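Local coordinates for tetratricopeptide repeat domain protein (Salinibacter ruber, PDB 3MA5), which is of unknown function but, as the tetratricopeptide repeat part of a longer protein, probably serves as a scaffold for binding other proteins, at residues K78-S81 / E82-A86; Y45-G48 / K49-R53; Y11-A14 / Q15-K19; E31-V34 / E35-P38. All coordinates share one frame; numbering follows the deposited sequence.

Contact 1: K78-S81 / E82-A86; sequences KDLS and ELQDA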
loop_
_atom_site.group_PDB
_atom_site.type_symbol
_atom_site.label_atom_id
_atom_site.label_comp_id
_atom_site.label_asym_id
_atom_site.label_seq_id
_atom_site.Cartn_x
_atom_site.Cartn_y
_atom_site.Cartn_z
ATOM N N LYS A 78 -5.021 12.579 5.886
ATOM C CA LYS A 78 -3.934 12.533 4.915
ATOM C C LYS A 78 -3.904 11.101 4.304
ATOM O O LYS A 78 -3.888 10.925 3.082
ATOM C CB LYS A 78 -2.606 12.865 5.625
ATOM C CG LYS A 78 -1.374 12.780 4.751
ATOM C CD LYS A 78 -0.093 13.023 5.532
ATOM C CE LYS A 78 0.456 11.781 6.182
ATOM N NZ LYS A 78 -0.238 11.436 7.447
ATOM N N ASP A 79 -3.922 10.084 5.161
ATOM C CA ASP A 79 -3.902 8.699 4.698
ATOM C C ASP A 79 -5.134 8.332 3.888
ATOM O O ASP A 79 -5.018 7.738 2.803
ATOM C CB ASP A 79 -3.767 7.761 5.890
ATOM C CG ASP A 79 -2.433 7.915 6.581
ATOM O OD1 ASP A 79 -2.352 7.630 7.800
ATOM O OD2 ASP A 79 -1.462 8.311 5.894
ATOM N N LEU A 80 -6.307 8.687 4.415
ATOM C CA LEU A 80 -7.555 8.395 3.724
ATOM C C LEU A 80 -7.581 9.032 2.353
ATOM O O LEU A 80 -8.025 8.421 1.388
ATOM C CB LEU A 80 -8.767 8.886 4.517
ATOM C CG LEU A 80 -10.113 8.726 3.784
ATOM C CD1 LEU A 80 -10.319 7.266 3.393
ATOM C CD2 LEU A 80 -11.245 9.201 4.653
ATOM N N SER A 81 -7.085 10.253 2.267
ATOM C CA SER A 81 -7.067 10.974 1.010
ATOM C C SER A 81 -6.202 10.381 -0.089
ATOM O O SER A 81 -6.649 10.248 -1.225
ATOM C CB SER A 81 -6.619 12.412 1.231
ATOM O OG SER A 81 -7.592 13.155 1.922
ATOM N N GLU A 82 -4.958 10.041 0.231
ATOM C CA GLU A 82 -4.060 9.513 -0.789
ATOM C C GLU A 82 -4.552 8.208 -1.399
ATOM O O GLU A 82 -4.376 7.980 -2.591
ATOM C CB GLU A 82 -2.637 9.372 -0.221
ATOM C CG GLU A 82 -1.882 10.710 -0.124
ATOM C CD GLU A 82 -1.675 11.361 -1.481
ATOM O OE1 GLU A 82 -2.335 12.386 -1.757
ATOM O OE2 GLU A 82 -0.858 10.835 -2.273
ATOM N N LEU A 83 -5.183 7.380 -0.568
ATOM C CA LEU A 83 -5.755 6.095 -0.960
ATOM C C LEU A 83 -6.953 6.346 -1.878
ATOM O O LEU A 83 -7.043 5.804 -2.971
ATOM C CB LEU A 83 -6.220 5.363 0.294
ATOM C CG LEU A 83 -5.176 4.640 1.136
ATOM C CD1 LEU A 83 -5.728 4.312 2.496
ATOM C CD2 LEU A 83 -4.761 3.388 0.408
ATOM N N GLN A 84 -7.878 7.178 -1.414
ATOM C CA GLN A 84 -9.059 7.514 -2.198
ATOM C C GLN A 84 -8.655 8.004 -3.564
ATOM O O GLN A 84 -9.231 7.586 -4.563
ATOM C CB GLN A 84 -9.878 8.597 -1.512
ATOM C CG GLN A 84 -10.557 8.126 -0.260
ATOM C CD GLN A 84 -11.505 9.134 0.297
ATOM O OE1 GLN A 84 -12.390 8.793 1.066
ATOM N NE2 GLN A 84 -11.328 10.381 -0.076
ATOM N N ASP A 85 -7.661 8.894 -3.599
ATOM C CA ASP A 85 -7.154 9.461 -4.846
ATOM C C ASP A 85 -6.549 8.397 -5.739
ATOM O O ASP A 85 -6.781 8.357 -6.943
ATOM C CB ASP A 85 -6.106 10.529 -4.540
ATOM C CG ASP A 85 -6.720 11.867 -4.160
ATOM O OD1 ASP A 85 -7.948 11.928 -3.918
ATOM O OD2 ASP A 85 -5.972 12.862 -4.088
ATOM N N ALA A 86 -5.773 7.521 -5.126
ATOM C CA ALA A 86 -5.104 6.458 -5.846
ATOM C C ALA A 86 -6.088 5.504 -6.488
ATOM O O ALA A 86 -5.962 5.171 -7.662
ATOM C CB ALA A 86 -4.190 5.701 -4.903
#
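Gln84 N donates to Leu80 O at 3.1 Å with an N-H...O angle of 166°, and Glu82 N to Lys78 O and Asp85 N to Ser81 O repeat this i to i+4 step of an alpha-helix, while the bond from Leu83 N to Asp79 O is weak. The turns belong to helix 77-91, the last helix of this tetratricopeptide repeat chain, which rests on helices 57-74 and 42-53. Leu80 and Gln84 meet side chain to side chain. Leu80 CG, anti to the backbone N (chi1 175°), stands out from the axis, with CD1 leaning toward Gln84. There the amide oxygen OE1 of Gln84 lies 3.5 Å from Leu80 CD1, and the aliphatic CG of Gln84 is 3.8 Å from the same methyl. Both residues also lean on Ile68. A glycine in place of Gln84 would probably take away the CG and amide that lie against Leu80 and Ile68, leaving a gap beside the leucine methyls. Ser81 turns its hydroxyl back to Gln77 O, a hydrogen bond within the preceding turn. Leu83 faces inward, onto Ile68 and Tyr44, and its CD1 passes 3.5 Å from Asp79 O.

Contact 2: Y45-G48 / K49-R53; sequences YHLG and KLYER
Tyr45 and Lys49, and likewise Leu47 and Tyr51, pair one helical turn apart in helix 42-53, where Leu47, Gly48 and Tyr51 match the Leu-Gly-x-x-Tyr signature of the first helix of a tetratricopeptide repeat. Two contacts are of CH-pi type. Lys49 CG stands over one face of the Tyr45 ring, 4.0 Å from its centroid and 21° off the normal. A bend at chi2 (-85°) then carries the chain obliquely across the ring toward the hydroxyl, with Lys49 CE 3.6 Å from Tyr45 OH. In the second, Leu47 CD1 sits over a face of the Tyr51 ring at 4.2 Å from the centroid, displaced toward the rim. Backbone bonds follow the i to i+4 pattern, from Lys49 N to Tyr45 O, Tyr51 N to Leu47 O (2.8 Å) and Glu52 N to Gly48 O, whereas Leu50 N makes only weak bonds, shared by His46 O and Leu47 O. Polar side-chain ends look elsewhere: Tyr51 OH is hydrogen-bonded to Glu31 OE2, and Glu52 OE1 to Tyr64 OH. Leu47 itself packs on Phe30 and Val34. At the tyrosine rim, Leu47 CG lies 3.8 Å from Tyr51 CE2.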
loop_
_atom_site.group_PDB
_atom_site.type_symbol
_atom_site.label_atom_id
_atom_site.label_comp_id
_atom_site.label_asym_id
_atom_site.label_seq_id
_atom_site.Cartn_x
_atom_site.Cartn_y
_atom_site.Cartn_z
ATOM N N TYR A 45 -1.067 2.114 0.619
ATOM C CA TYR A 45 -0.861 2.970 -0.539
ATOM C C TYR A 45 0.324 2.546 -1.416
ATOM O O TYR A 45 0.233 2.534 -2.640
ATOM C CB TYR A 45 -0.708 4.423 -0.088
ATOM C CG TYR A 45 -0.290 5.360 -1.179
ATOM C CD1 TYR A 45 1.055 5.510 -1.516
ATOM C CD2 TYR A 45 -1.240 6.046 -1.926
ATOM C CE1 TYR A 45 1.442 6.327 -2.590
ATOM C CE2 TYR A 45 -0.862 6.867 -3.001
ATOM C CZ TYR A 45 0.481 6.999 -3.329
ATOM O OH TYR A 45 0.871 7.789 -4.389
ATOM N N HIS A 46 1.434 2.197 -0.794
ATOM C CA HIS A 46 2.586 1.784 -1.554
ATOM C C HIS A 46 2.419 0.402 -2.161
ATOM O O HIS A 46 2.977 0.136 -3.220
ATOM C CB HIS A 46 3.843 1.832 -0.679
ATOM C CG HIS A 46 4.167 3.205 -0.180
ATOM N ND1 HIS A 46 4.360 4.273 -1.020
ATOM C CD2 HIS A 46 4.245 3.701 1.083
ATOM C CE1 HIS A 46 4.530 5.372 -0.310
ATOM N NE2 HIS A 46 4.464 5.047 0.972
ATOM N N LEU A 47 1.659 -0.480 -1.511
ATOM C CA LEU A 47 1.465 -1.827 -2.025
ATOM C C LEU A 47 0.645 -1.777 -3.286
ATOM O O LEU A 47 0.960 -2.439 -4.264
ATOM C CB LEU A 47 0.748 -2.699 -1.005
ATOM C CG LEU A 47 0.594 -4.170 -1.400
ATOM C CD1 LEU A 47 1.913 -4.687 -1.938
ATOM C CD2 LEU A 47 0.142 -4.986 -0.194
ATOM N N GLY A 48 -0.409 -0.976 -3.255
ATOM C CA GLY A 48 -1.283 -0.859 -4.398
ATOM C C GLY A 48 -0.595 -0.175 -5.552
ATOM O O GLY A 48 -0.809 -0.527 -6.709
ATOM N N LYS A 49 0.232 0.811 -5.247
ATOM C CA LYS A 49 0.936 1.535 -6.292
ATOM C C LYS A 49 1.952 0.590 -6.912
ATOM O O LYS A 49 2.354 0.763 -8.056
ATOM C CB LYS A 49 1.614 2.775 -5.702
ATOM C CG LYS A 49 0.689 3.966 -5.523
ATOM C CD LYS A 49 0.596 4.775 -6.818
ATOM C CE LYS A 49 -0.648 5.651 -6.887
ATOM N NZ LYS A 49 -0.622 6.518 -8.099
ATOM N N LEU A 50 2.340 -0.430 -6.156
ATOM C CA LEU A 50 3.305 -1.410 -6.621
ATOM C C LEU A 50 2.615 -2.450 -7.460
ATOM O O LEU A 50 3.163 -2.922 -8.464
ATOM C CB LEU A 50 3.971 -2.094 -5.440
ATOM C CG LEU A 50 5.285 -2.842 -5.684
ATOM C CD1 LEU A 50 6.262 -1.939 -6.438
ATOM C CD2 LEU A 50 5.885 -3.255 -4.354
ATOM N N TYR A 51 1.411 -2.823 -7.041
ATOM C CA TYR A 51 0.647 -3.812 -7.783
ATOM C C TYR A 51 0.355 -3.286 -9.164
ATOM O O TYR A 51 0.383 -4.032 -10.134
ATOM C CB TYR A 51 -0.665 -4.122 -7.086
ATOM C CG TYR A 51 -0.544 -5.177 -6.030
ATOM C CD1 TYR A 51 0.433 -6.170 -6.111
ATOM C CD2 TYR A 51 -1.417 -5.200 -4.954
ATOM C CE1 TYR A 51 0.537 -7.149 -5.133
ATOM C CE2 TYR A 51 -1.323 -6.171 -3.975
ATOM C CZ TYR A 51 -0.353 -7.138 -4.065
ATOM O OH TYR A 51 -0.259 -8.057 -3.054
ATOM N N GLU A 52 0.070 -1.992 -9.240
ATOM C CA GLU A 52 -0.227 -1.375 -10.513
ATOM C C GLU A 52 0.981 -1.502 -11.425
ATOM O O GLU A 52 0.845 -1.909 -12.572
ATOM C CB GLU A 52 -0.616 0.100 -10.327
ATOM C CG GLU A 52 -2.026 0.324 -9.782
ATOM C CD GLU A 52 -2.428 1.775 -9.854
ATOM O OE1 GLU A 52 -2.694 2.404 -8.798
ATOM O OE2 GLU A 52 -2.466 2.281 -10.992
ATOM N N ARG A 53 2.162 -1.175 -10.909
ATOM C CA ARG A 53 3.395 -1.264 -11.697
ATOM C C ARG A 53 3.632 -2.690 -12.147
ATOM O O ARG A 53 4.194 -2.930 -13.208
ATOM C CB ARG A 53 4.600 -0.796 -10.876
ATOM C CG ARG A 53 4.502 0.646 -10.414
ATOM C CD ARG A 53 5.701 1.044 -9.575
ATOM N NE ARG A 53 6.901 1.227 -10.387
ATOM C CZ ARG A 53 8.121 1.363 -9.886
ATOM N NH1 ARG A 53 8.305 1.332 -8.575
ATOM N NH2 ARG A 53 9.152 1.527 -10.697
#

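Contact 3: Y11-A14 / Q15-K19; sequences YALA and QEHLK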
loop_
_atom_site.group_PDB
_atom_site.type_symbol
_atom_site.label_atom_id
_atom_site.label_comp_id
_atom_site.label_asym_id
_atom_site.label_seq_id
_atom_site.Cartn_x
_atom_site.Cartn_y
_atom_site.Cartn_z
ATOM N N TYR A 11 8.546 -1.228 7.498
ATOM C CA TYR A 11 7.834 -0.377 6.554
ATOM C C TYR A 11 8.892 0.534 5.882
ATOM O O TYR A 11 9.042 0.538 4.657
ATOM C CB TYR A 11 6.796 0.477 7.284
ATOM C CG TYR A 11 6.237 1.595 6.443
ATOM C CD1 TYR A 11 5.089 1.414 5.673
ATOM C CD2 TYR A 11 6.875 2.828 6.391
ATOM C CE1 TYR A 11 4.583 2.438 4.880
ATOM C CE2 TYR A 11 6.385 3.859 5.597
ATOM C CZ TYR A 11 5.237 3.655 4.843
ATOM O OH TYR A 11 4.736 4.667 4.063
ATOM N N ALA A 12 9.622 1.295 6.697
ATOM C CA ALA A 12 10.661 2.188 6.192
ATOM C C ALA A 12 11.666 1.364 5.390
ATOM O O ALA A 12 12.177 1.813 4.361
ATOM C CB ALA A 12 11.360 2.907 7.356
ATOM N N LEU A 13 11.943 0.162 5.875
ATOM C CA LEU A 13 12.854 -0.755 5.207
ATOM C C LEU A 13 12.350 -0.913 3.773
ATOM O O LEU A 13 13.021 -0.526 2.813
ATOM C CB LEU A 13 12.808 -2.108 5.915
ATOM C CG LEU A 13 13.853 -3.205 5.708
ATOM C CD1 LEU A 13 14.640 -2.978 4.439
ATOM C CD2 LEU A 13 14.767 -3.211 6.916
ATOM N N ALA A 14 11.150 -1.479 3.653
ATOM C CA ALA A 14 10.486 -1.707 2.373
ATOM C C ALA A 14 10.530 -0.470 1.501
ATOM O O ALA A 14 10.592 -0.556 0.282
ATOM C CB ALA A 14 9.044 -2.089 2.611
ATOM N N GLN A 15 10.494 0.680 2.158
ATOM C CA GLN A 15 10.500 1.983 1.514
ATOM C C GLN A 15 11.808 2.410 0.880
ATOM O O GLN A 15 11.814 3.093 -0.143
ATOM C CB GLN A 15 10.079 3.025 2.529
ATOM C CG GLN A 15 8.584 3.137 2.713
ATOM C CD GLN A 15 8.009 4.246 1.863
ATOM O OE1 GLN A 15 7.646 4.034 0.708
ATOM N NE2 GLN A 15 7.951 5.452 2.427
ATOM N N GLU A 16 12.920 2.035 1.491
ATOM C CA GLU A 16 14.209 2.400 0.931
ATOM C C GLU A 16 14.392 1.568 -0.335
ATOM O O GLU A 16 14.804 2.092 -1.376
ATOM C CB GLU A 16 15.343 2.130 1.933
ATOM C CG GLU A 16 15.378 2.987 3.210
ATOM C CD GLU A 16 15.441 4.488 2.937
ATOM O OE1 GLU A 16 15.621 4.892 1.762
ATOM O OE2 GLU A 16 15.306 5.263 3.914
ATOM N N HIS A 17 14.077 0.276 -0.244
ATOM C CA HIS A 17 14.159 -0.624 -1.397
ATOM C C HIS A 17 13.483 0.038 -2.593
ATOM O O HIS A 17 14.115 0.308 -3.608
ATOM C CB HIS A 17 13.460 -1.942 -1.090
ATOM C CG HIS A 17 14.255 -2.848 -0.213
ATOM N ND1 HIS A 17 15.539 -3.240 -0.524
ATOM C CD2 HIS A 17 13.950 -3.459 0.959
ATOM C CE1 HIS A 17 15.991 -4.052 0.416
ATOM N NE2 HIS A 17 15.044 -4.200 1.327
ATOM N N LEU A 18 12.186 0.288 -2.454
ATOM C CA LEU A 18 11.416 0.961 -3.482
ATOM C C LEU A 18 12.228 2.042 -4.206
ATOM O O LEU A 18 12.184 2.133 -5.433
ATOM C CB LEU A 18 10.196 1.620 -2.855
ATOM C CG LEU A 18 8.879 0.870 -2.892
ATOM C CD1 LEU A 18 7.779 1.781 -2.365
ATOM C CD2 LEU A 18 8.584 0.455 -4.316
ATOM N N LYS A 19 12.938 2.864 -3.429
ATOM C CA LYS A 19 13.760 3.964 -3.949
ATOM C C LYS A 19 14.957 3.489 -4.753
ATOM O O LYS A 19 15.331 4.100 -5.765
ATOM C CB LYS A 19 14.261 4.841 -2.801
ATOM C CG LYS A 19 13.171 5.641 -2.120
ATOM C CD LYS A 19 13.705 6.356 -0.890
ATOM C CE LYS A 19 12.612 7.185 -0.211
ATOM N NZ LYS A 19 13.026 7.591 1.168
#
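Tyr11 with Gln15 and Leu13 with His17 are local i to i+4 contacts along helix 7-19, the first helix of the chain, lying within the first predicted tetratricopeptide repeat. Leu13, Ala14 and His17 occupy the places of the Leu-Gly/Ala-x-x-Tyr signature in that helix. Gln15 CG sits over one face of the Tyr11 ring, 4.1 Å from the centroid and 27° off its normal. Ring and glutamine then run side by side with their planes 45° apart, and Gln15 NE2 ends 3.7 Å from Tyr11 OH, too far to be taken as a hydrogen bond. Replacing Tyr11 by an alanine would probably leave Gln15 CG without its aromatic face and its amide freer to turn. On another side of the helix, Leu13 CD1 approaches His17 NE2 at 3.4 Å, the leucine's CG being swung anti to its N (chi1 -165°). Underneath, Gln15 N bonds Tyr11 O at 2.9 Å in the carbonyl plane, and Leu18 N reaches Ala14 O with a nearly straight 177° geometry. Ala14 faces Leu29 and Phe30. Tyr11-Gln15 is thus CH-pi contact and Leu13-His17 plain packing, while the bonds between the segments are main-chain; the polar ends of Tyr11 and Gln15 lie near His46.

Contact 4: E31-V34 / E35-P38; sequences EELV and ETDP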
loop_
_atom_site.group_PDB
_atom_site.type_symbol
_atom_site.label_atom_id
_atom_site.label_comp_id
_atom_site.label_asym_id
_atom_site.label_seq_id
_atom_site.Cartn_x
_atom_site.Cartn_y
_atom_site.Cartn_z
ATOM N N GLU A 31 3.487 -7.038 1.580
ATOM C CA GLU A 31 2.438 -8.052 1.667
ATOM C C GLU A 31 2.402 -8.682 3.039
ATOM O O GLU A 31 1.326 -8.943 3.587
ATOM C CB GLU A 31 2.656 -9.141 0.614
ATOM C CG GLU A 31 1.697 -9.063 -0.563
ATOM C CD GLU A 31 2.230 -9.793 -1.785
ATOM O OE1 GLU A 31 2.856 -10.854 -1.597
ATOM O OE2 GLU A 31 2.024 -9.316 -2.928
ATOM N N GLU A 32 3.593 -8.924 3.572
ATOM C CA GLU A 32 3.791 -9.522 4.886
ATOM C C GLU A 32 3.182 -8.599 5.953
ATOM O O GLU A 32 2.364 -9.014 6.780
ATOM C CB GLU A 32 5.289 -9.671 5.076
ATOM C CG GLU A 32 5.761 -10.281 6.351
ATOM C CD GLU A 32 7.259 -10.078 6.490
ATOM O OE1 GLU A 32 7.673 -8.887 6.513
ATOM O OE2 GLU A 32 8.019 -11.081 6.559
ATOM N N LEU A 33 3.588 -7.336 5.899
ATOM C CA LEU A 33 3.106 -6.297 6.797
ATOM C C LEU A 33 1.611 -6.208 6.794
ATOM O O LEU A 33 0.994 -6.004 7.819
ATOM C CB LEU A 33 3.611 -4.945 6.346
ATOM C CG LEU A 33 4.816 -4.337 7.023
ATOM C CD1 LEU A 33 5.098 -3.020 6.344
ATOM C CD2 LEU A 33 4.541 -4.148 8.497
ATOM N N VAL A 34 1.025 -6.312 5.615
ATOM C CA VAL A 34 -0.411 -6.211 5.504
ATOM C C VAL A 34 -1.168 -7.334 6.216
ATOM O O VAL A 34 -2.312 -7.147 6.634
ATOM C CB VAL A 34 -0.823 -6.105 4.029
ATOM C CG1 VAL A 34 -2.256 -6.524 3.839
ATOM C CG2 VAL A 34 -0.680 -4.658 3.588
ATOM N N GLU A 35 -0.538 -8.492 6.380
ATOM C CA GLU A 35 -1.213 -9.587 7.055
ATOM C C GLU A 35 -0.798 -9.716 8.518
ATOM O O GLU A 35 -1.592 -10.164 9.347
ATOM C CB GLU A 35 -1.013 -10.904 6.285
ATOM C CG GLU A 35 0.403 -11.217 5.860
ATOM C CD GLU A 35 0.464 -12.250 4.724
ATOM O OE1 GLU A 35 -0.617 -12.641 4.213
ATOM O OE2 GLU A 35 1.593 -12.663 4.340
ATOM N N THR A 36 0.427 -9.311 8.848
ATOM C CA THR A 36 0.880 -9.374 10.233
ATOM C C THR A 36 0.288 -8.213 11.021
ATOM O O THR A 36 -0.283 -8.405 12.082
ATOM C CB THR A 36 2.426 -9.337 10.347
ATOM O OG1 THR A 36 2.948 -8.172 9.700
ATOM C CG2 THR A 36 3.025 -10.582 9.722
ATOM N N ASP A 37 0.414 -7.010 10.480
ATOM C CA ASP A 37 -0.109 -5.793 11.098
ATOM C C ASP A 37 -1.085 -5.168 10.101
ATOM O O ASP A 37 -0.767 -4.166 9.456
ATOM C CB ASP A 37 1.037 -4.819 11.373
ATOM C CG ASP A 37 2.128 -5.439 12.174
ATOM O OD1 ASP A 37 2.072 -5.364 13.408
ATOM O OD2 ASP A 37 3.039 -6.023 11.566
ATOM N N PRO A 38 -2.288 -5.745 9.971
ATOM C CA PRO A 38 -3.283 -5.222 9.035
ATOM C C PRO A 38 -3.803 -3.810 9.269
ATOM O O PRO A 38 -4.226 -3.160 8.315
ATOM C CB PRO A 38 -4.389 -6.271 9.082
ATOM C CG PRO A 38 -4.301 -6.767 10.448
ATOM C CD PRO A 38 -2.824 -6.905 10.693
#
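Glu32 O and Thr36, Leu33 O and Asp37, and Val34 O and Pro38 meet where helix 23-36 comes to its end, the proline standing at the position where the tetratricopeptide repeat consensus carries one. The backbone bonds come first. Glu32 O takes two N-H groups: Thr36 N at 2.8 Å, nearly along the C=O axis, and Glu35 N at 3.0 Å, well above the carbonyl plane. Asp37 N still bonds to Leu33 O (2.9 Å), although Asp37 is the first residue to leave helical angles. Beyond it, Pro38 offers no N-H, and its CA makes a CA-H...O contact of 3.2 Å with Val34 O. A second group is hydroxyl chemistry. Thr36 OG1, held between its own N and carbonyl carbon (chi1 56°), lies 3.1 Å from Glu32 O and 2.8 Å from Asp37 OD2. Arg10 NH2 bonds the same hydroxyl, and Arg10 makes long, weak ion pairs with Asp37 and Glu32. The remaining contacts set carbon against oxygen: Glu35 CG approaches Glu31 O at 3.3 Å, and Leu33 CD2 lies 3.9 Å from Asp37 OD2. Among the neighbouring helices, Leu33 touches Tyr11 of helix 7-19 and Thr43 of helix 42-53, Val34 touches Thr43 and Leu47, and Pro38 meets Tyr44.

In the fold
Each contact lies on a different helix, and they follow one another in the order 3, 4, 2, 1. Contact 2 is the most buried, its centre about 6 Å from that of the chain, and it touches the other three, meeting contact 3 through Leu50 on Leu18 and contact 1 through Tyr45 on Ala86; contacts 1, 3 and 4 are surface contacts with centres about 10 to 12 Å out. Contacts 1 and 4 lie on opposite sides of the chain's centre, their own centres about 19 Å apart, and never meet. Chemistry follows place: aromatic CH-pi packing marks contacts 2 and 3, amide-on-leucine packing marks contact 1, and hydroxyl and carboxylate groups gather at the helix end in contact 4.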